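Local coordinates for xyloglucanase (Paenibacillus pabuli, PDB 2JEP), which hydrolyses xyloglucan of the plant cell wall as a family 5 glycoside hydrolase built on a TIM barrel, at residues G277-W282 / K291-G296; D299-Q304 / K345-K350. One frame throughout, in Å; residues are numbered along the deposited sequence. Where two conformers were deposited one is given.

Interaction 1: residues G277-W282 / K291-G296; sequences GNITQW and KKSTWG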
loop_
_atom_site.group_PDB
_atom_site.type_symbol
_atom_site.label_atom_id
_atom_site.label_comp_id
_atom_site.label_asym_id
_atom_site.label_seq_id
_atom_site.Cartn_x
_atom_site.Cartn_y
_atom_site.Cartn_z
ATOM N N GLY A 277 -25.305 -3.367 5.112
ATOM C CA GLY A 277 -25.593 -2.482 6.240
ATOM C C GLY A 277 -25.652 -3.133 7.590
ATOM O O GLY A 277 -26.124 -2.516 8.542
ATOM N N ASN A 278 -25.107 -4.346 7.709
ATOM C CA ASN A 278 -25.177 -5.035 9.008
ATOM C C ASN A 278 -24.485 -4.209 10.100
ATOM O O ASN A 278 -25.009 -4.060 11.209
ATOM C CB ASN A 278 -24.527 -6.418 8.955
ATOM C CG ASN A 278 -25.221 -7.383 8.008
ATOM O OD1 ASN A 278 -26.362 -7.161 7.593
ATOM N ND2 ASN A 278 -24.535 -8.507 7.712
ATOM N N ILE A 279 -23.294 -3.694 9.799
ATOM C CA ILE A 279 -22.475 -2.950 10.754
ATOM C C ILE A 279 -22.087 -1.630 10.089
ATOM O O ILE A 279 -21.426 -1.605 9.040
ATOM C CB ILE A 279 -21.201 -3.732 11.138
ATOM C CG1 ILE A 279 -21.546 -5.095 11.752
ATOM C CG2 ILE A 279 -20.323 -2.893 12.066
ATOM C CD1 ILE A 279 -22.367 -5.056 13.062
ATOM N N THR A 280 -22.491 -0.528 10.722
ATOM C CA THR A 280 -22.313 0.800 10.170
ATOM C C THR A 280 -21.650 1.789 11.142
ATOM O O THR A 280 -21.489 2.960 10.804
ATOM C CB THR A 280 -23.676 1.358 9.730
ATOM O OG1 THR A 280 -24.553 1.305 10.856
ATOM C CG2 THR A 280 -24.264 0.548 8.565
ATOM N N GLN A 281 -21.257 1.310 12.328
ATOM C CA GLN A 281 -20.681 2.164 13.351
ATOM C C GLN A 281 -19.468 1.475 13.950
ATOM O O GLN A 281 -19.330 0.264 13.861
ATOM C CB GLN A 281 -21.714 2.482 14.451
ATOM C CG GLN A 281 -23.066 2.927 13.877
ATOM C CD GLN A 281 -24.017 3.427 14.912
ATOM O OE1 GLN A 281 -23.768 3.368 16.132
ATOM N NE2 GLN A 281 -25.137 3.941 14.442
ATOM N N TRP A 282 -18.605 2.266 14.570
ATOM C CA TRP A 282 -17.354 1.796 15.142
ATOM C C TRP A 282 -16.921 2.728 16.269
ATOM O O TRP A 282 -17.067 3.938 16.165
ATOM C CB TRP A 282 -16.253 1.776 14.057
ATOM C CG TRP A 282 -14.942 1.226 14.552
ATOM C CD1 TRP A 282 -14.569 -0.097 14.564
ATOM C CD2 TRP A 282 -13.871 1.951 15.162
ATOM N NE1 TRP A 282 -13.326 -0.218 15.129
ATOM C CE2 TRP A 282 -12.892 1.015 15.528
ATOM C CE3 TRP A 282 -13.647 3.304 15.449
ATOM C CZ2 TRP A 282 -11.695 1.391 16.115
ATOM C CZ3 TRP A 282 -12.484 3.660 16.061
ATOM C CH2 TRP A 282 -11.524 2.706 16.393
ATOM N N LYS A 291 -25.652 -1.912 15.501
ATOM C CA LYS A 291 -24.978 -1.444 14.294
ATOM C C LYS A 291 -23.461 -1.379 14.455
ATOM O O LYS A 291 -22.769 -0.850 13.592
ATOM C CB LYS A 291 -25.565 -0.095 13.880
ATOM C CG LYS A 291 -27.089 -0.143 13.693
ATOM C CD LYS A 291 -27.656 1.217 13.238
ATOM C CE LYS A 291 -29.166 1.217 13.113
ATOM N NZ LYS A 291 -29.688 2.482 12.505
ATOM N N LYS A 292 -22.956 -1.920 15.564
ATOM C CA LYS A 292 -21.542 -1.861 15.942
ATOM C C LYS A 292 -21.024 -3.290 16.022
ATOM O O LYS A 292 -21.746 -4.192 16.483
ATOM C CB LYS A 292 -21.408 -1.192 17.314
ATOM C CG LYS A 292 -20.004 -0.962 17.782
ATOM C CD LYS A 292 -19.991 -0.434 19.231
ATOM C CE LYS A 292 -18.630 0.020 19.638
ATOM N NZ LYS A 292 -18.583 0.518 21.069
ATOM N N SER A 293 -19.782 -3.523 15.603
ATOM C CA SER A 293 -19.200 -4.859 15.716
ATOM C C SER A 293 -19.088 -5.257 17.191
ATOM O O SER A 293 -19.172 -4.418 18.089
ATOM C CB SER A 293 -17.801 -4.887 15.093
ATOM O OG SER A 293 -17.793 -4.329 13.792
ATOM N N THR A 294 -18.852 -6.542 17.427
ATOM C CA THR A 294 -18.661 -7.051 18.792
ATOM C C THR A 294 -17.188 -7.208 19.143
ATOM O O THR A 294 -16.862 -7.615 20.258
ATOM C CB THR A 294 -19.380 -8.380 18.979
ATOM O OG1 THR A 294 -18.982 -9.270 17.948
ATOM C CG2 THR A 294 -20.894 -8.167 18.931
ATOM N N TRP A 295 -16.296 -6.859 18.213
ATOM C CA TRP A 295 -14.864 -6.997 18.402
ATOM C C TRP A 295 -14.200 -5.938 17.480
ATOM O O TRP A 295 -14.882 -5.220 16.749
ATOM C CB TRP A 295 -14.395 -8.420 18.048
ATOM C CG TRP A 295 -14.490 -8.691 16.567
ATOM C CD1 TRP A 295 -15.617 -8.996 15.867
ATOM C CD2 TRP A 295 -13.429 -8.603 15.589
ATOM N NE1 TRP A 295 -15.335 -9.121 14.527
ATOM C CE2 TRP A 295 -14.000 -8.888 14.330
ATOM C CE3 TRP A 295 -12.057 -8.332 15.660
ATOM C CZ2 TRP A 295 -13.252 -8.899 13.147
ATOM C CZ3 TRP A 295 -11.333 -8.331 14.485
ATOM C CH2 TRP A 295 -11.930 -8.622 13.243
ATOM N N GLY A 296 -12.885 -5.836 17.569
ATOM C CA GLY A 296 -12.157 -5.006 16.623
ATOM C C GLY A 296 -12.189 -3.516 16.914
ATOM O O GLY A 296 -11.978 -2.689 16.018
HETATM O O HOH W 1 -17.582 -1.761 14.604
#
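Lys291 O is gripped by two consecutive amides of the facing segment: Thr280 N at 2.9 Å from Lys291 O, with an N-H...O angle of 149°, and Gln281 N, whose bond is more bent. The two donors approach from opposite faces of the carbonyl plane, which would limit tilting of that carbonyl. This is the close-packed part. Ile279 has CG2 anti to its backbone N, and that branch sits 3.4 Å from Ser293 OG, while the CD1 end of the other branch lies 3.6 Å from Lys292 O. The Ser293 hydroxyl bonds to Asp270 of helix 269-272, which Ile279 also touches. Farther along, Trp282 NE1 donates to Gly296 O at 3.0 Å, nearly straight at 162° and close to the indole plane; a phenylalanine here would probably leave this carbonyl without its N-H partner and the 291-296 segment less firmly held. Between these anchorages one water bridges the backbones, donating to Gln281 O and accepting from Ser293 N. Lys291 CB to CD pack across Thr280 OG1 and the Gln281 side-chain amide; the looser side is its ammonium end, which leads away in one of its two conformers. Asp333 accepts from Thr280 OG1 and Gln281 NE2, while Gln281 OE1 is hydrogen-bonded to Ser286. The direct hydrogen bonds thus all end on main-chain carbonyls, so they depend on backbone shape, the indole N-H being the one side-chain donor.

Interaction 2: residues D299-Q304 / K345-K350; sequences DYLESQ and KAVTAK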
loop_
_atom_site.group_PDB
_atom_site.type_symbol
_atom_site.label_atom_id
_atom_site.label_comp_id
_atom_site.label_asym_id
_atom_site.label_seq_id
_atom_site.Cartn_x
_atom_site.Cartn_y
_atom_site.Cartn_z
ATOM N N ASP A 299 -9.333 -1.159 21.514
ATOM C CA ASP A 299 -8.386 -2.063 22.166
ATOM C C ASP A 299 -7.667 -2.978 21.186
ATOM O O ASP A 299 -6.459 -3.238 21.326
ATOM C CB ASP A 299 -9.041 -2.863 23.311
ATOM C CG ASP A 299 -10.386 -3.552 22.931
ATOM O OD1 ASP A 299 -10.913 -3.393 21.795
ATOM O OD2 ASP A 299 -10.925 -4.311 23.802
ATOM N N TYR A 300 -8.406 -3.448 20.202
ATOM C CA TYR A 300 -7.838 -4.300 19.153
ATOM C C TYR A 300 -6.871 -3.535 18.273
ATOM O O TYR A 300 -5.770 -3.997 17.973
ATOM C CB TYR A 300 -8.969 -4.919 18.341
ATOM C CG TYR A 300 -8.489 -5.857 17.276
ATOM C CD1 TYR A 300 -8.106 -7.132 17.594
ATOM C CD2 TYR A 300 -8.440 -5.474 15.959
ATOM C CE1 TYR A 300 -7.667 -8.007 16.618
ATOM C CE2 TYR A 300 -7.985 -6.338 14.967
ATOM C CZ TYR A 300 -7.625 -7.603 15.297
ATOM O OH TYR A 300 -7.172 -8.446 14.306
ATOM N N LEU A 301 -7.260 -2.327 17.885
ATOM C CA LEU A 301 -6.396 -1.475 17.095
ATOM C C LEU A 301 -5.072 -1.229 17.834
ATOM O O LEU A 301 -3.990 -1.314 17.238
ATOM C CB LEU A 301 -7.121 -0.165 16.796
ATOM C CG LEU A 301 -6.327 0.964 16.161
ATOM C CD1 LEU A 301 -5.710 0.553 14.813
ATOM C CD2 LEU A 301 -7.213 2.178 16.001
ATOM N N GLU A 302 -5.169 -0.922 19.120
ATOM C CA GLU A 302 -3.967 -0.757 19.950
ATOM C C GLU A 302 -3.047 -1.980 19.930
ATOM O O GLU A 302 -1.834 -1.845 19.704
ATOM C CB GLU A 302 -4.401 -0.396 21.379
ATOM C CG GLU A 302 -3.317 -0.527 22.450
ATOM C CD GLU A 302 -2.140 0.408 22.301
ATOM O OE1 GLU A 302 -2.297 1.537 21.760
ATOM O OE2 GLU A 302 -1.021 0.012 22.737
ATOM N N SER A 303 -3.602 -3.158 20.186
ATOM C CA SER A 303 -2.821 -4.404 20.215
ATOM C C SER A 303 -2.160 -4.674 18.867
ATOM O O SER A 303 -0.994 -5.060 18.778
ATOM C CB SER A 303 -3.735 -5.589 20.562
ATOM O OG SER A 303 -3.008 -6.814 20.604
ATOM N N GLN A 304 -2.937 -4.508 17.802
ATOM C CA GLN A 304 -2.429 -4.771 16.478
ATOM C C GLN A 304 -1.244 -3.881 16.136
ATOM O O GLN A 304 -0.198 -4.343 15.678
ATOM C CB GLN A 304 -3.552 -4.593 15.454
ATOM C CG GLN A 304 -4.578 -5.692 15.495
ATOM C CD GLN A 304 -4.096 -6.937 14.842
ATOM O OE1 GLN A 304 -3.896 -6.942 13.618
ATOM N NE2 GLN A 304 -3.875 -7.968 15.626
ATOM N N LYS A 345 -9.550 8.692 12.112
ATOM C CA LYS A 345 -8.760 9.393 13.116
ATOM C C LYS A 345 -8.052 8.416 14.033
ATOM O O LYS A 345 -6.875 8.608 14.362
ATOM C CB LYS A 345 -9.649 10.337 13.939
ATOM C CG LYS A 345 -8.883 11.123 14.976
ATOM C CD LYS A 345 -9.730 12.236 15.555
ATOM C CE LYS A 345 -8.954 13.007 16.616
ATOM N NZ LYS A 345 -9.727 14.199 17.036
ATOM N N ALA A 346 -8.771 7.387 14.483
ATOM C CA ALA A 346 -8.197 6.433 15.415
ATOM C C ALA A 346 -7.026 5.681 14.773
ATOM O O ALA A 346 -5.966 5.507 15.399
ATOM C CB ALA A 346 -9.266 5.484 15.919
ATOM N N VAL A 347 -7.196 5.221 13.532
ATOM C CA VAL A 347 -6.120 4.476 12.874
ATOM C C VAL A 347 -4.929 5.400 12.657
ATOM O O VAL A 347 -3.779 5.016 12.886
ATOM C CB VAL A 347 -6.614 3.833 11.549
ATOM C CG1 VAL A 347 -5.435 3.277 10.749
ATOM C CG2 VAL A 347 -7.686 2.762 11.819
ATOM N N THR A 348 -5.197 6.631 12.199
ATOM C CA THR A 348 -4.105 7.591 11.949
ATOM C C THR A 348 -3.363 7.889 13.248
ATOM O O THR A 348 -2.120 7.872 13.282
ATOM C CB THR A 348 -4.650 8.882 11.311
ATOM O OG1 THR A 348 -5.292 8.548 10.072
ATOM C CG2 THR A 348 -3.559 9.875 11.070
ATOM N N ALA A 349 -4.122 8.163 14.309
ATOM C CA ALA A 349 -3.501 8.498 15.600
ATOM C C ALA A 349 -2.715 7.320 16.137
ATOM O O ALA A 349 -1.687 7.501 16.786
ATOM C CB ALA A 349 -4.564 8.895 16.603
ATOM N N LYS A 350 -3.194 6.096 15.908
ATOM C CA LYS A 350 -2.472 4.922 16.439
ATOM C C LYS A 350 -1.176 4.727 15.675
ATOM O O LYS A 350 -0.149 4.356 16.254
ATOM C CB LYS A 350 -3.339 3.670 16.330
ATOM C CG LYS A 350 -2.809 2.491 17.138
ATOM C CD LYS A 350 -2.809 2.751 18.647
ATOM C CE LYS A 350 -4.208 2.770 19.212
ATOM N NZ LYS A 350 -4.173 3.244 20.632
#
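Leu301 points toward helix 345-350 and meets it with both methyls. Leu301 CD2 lies 3.6 Å from Ala346 O and 3.9 Å from Ala346 CB, while Leu301 CD1 comes to 4.2 Å from Val347 CG2. Leu301 CG also touches Lys350 CG at 4.0 Å, the two side chains sliding past each other in opposite directions. Lys350 sets out with CG anti to the backbone N, and its CB and CG lie against Leu301; the bends at chi2 (64°) and chi3 (71°) then carry CD, CE and the ammonium alongside Glu302. There Lys350 NZ bonds to Glu302 OE1 at 2.8 Å, a salt bridge made through the anti lone pair of that oxygen, with the two side chains crossing at about a right angle. The helices run roughly parallel: the axes of the two short segments approach to 10.4 Å at a crossing angle of -28°. They belong to helices 298-313 and 336-353, which follow strands 259-265 and 319-324 of the closed eight-stranded parallel barrel, the beta-alpha succession of a TIM barrel. Inward, Leu301 rests on Tyr265 of the first strand and Val347 on Phe324 of the second. Phe305, one turn beyond Leu301, packs on Val347 and Lys350. The Glu302 carboxylate is held at both oxygens: OE1 has a second cation in Lys353, and OE2 is hydrogen-bonded to Tyr354 OH, an arrangement likely to limit its rotation.

In the fold
From the N terminus, the chain passes strand 259-265 and helix 269-272 before reaching interaction 1, which closes a short loop, eight residues lying between its segments. Helix 298-313 starts directly afterwards, and interaction 2 then closes a longer loop of 40 intervening residues that takes in the rest of helix 298-313, strand 319-324 and the start of helix 336-353. The two are in series, neither enclosing nor crossing the other, with centres about 16 Å apart. They nevertheless touch: Trp282 CH2 lies 3.6 Å from Ala346 CB, and the Trp295 and Tyr300 rings meet edge-to-face. The connection between helices 269-272 and 298-313, which holds interaction 1, is thereby joined to helices 298-313 and 336-353 outside the barrel.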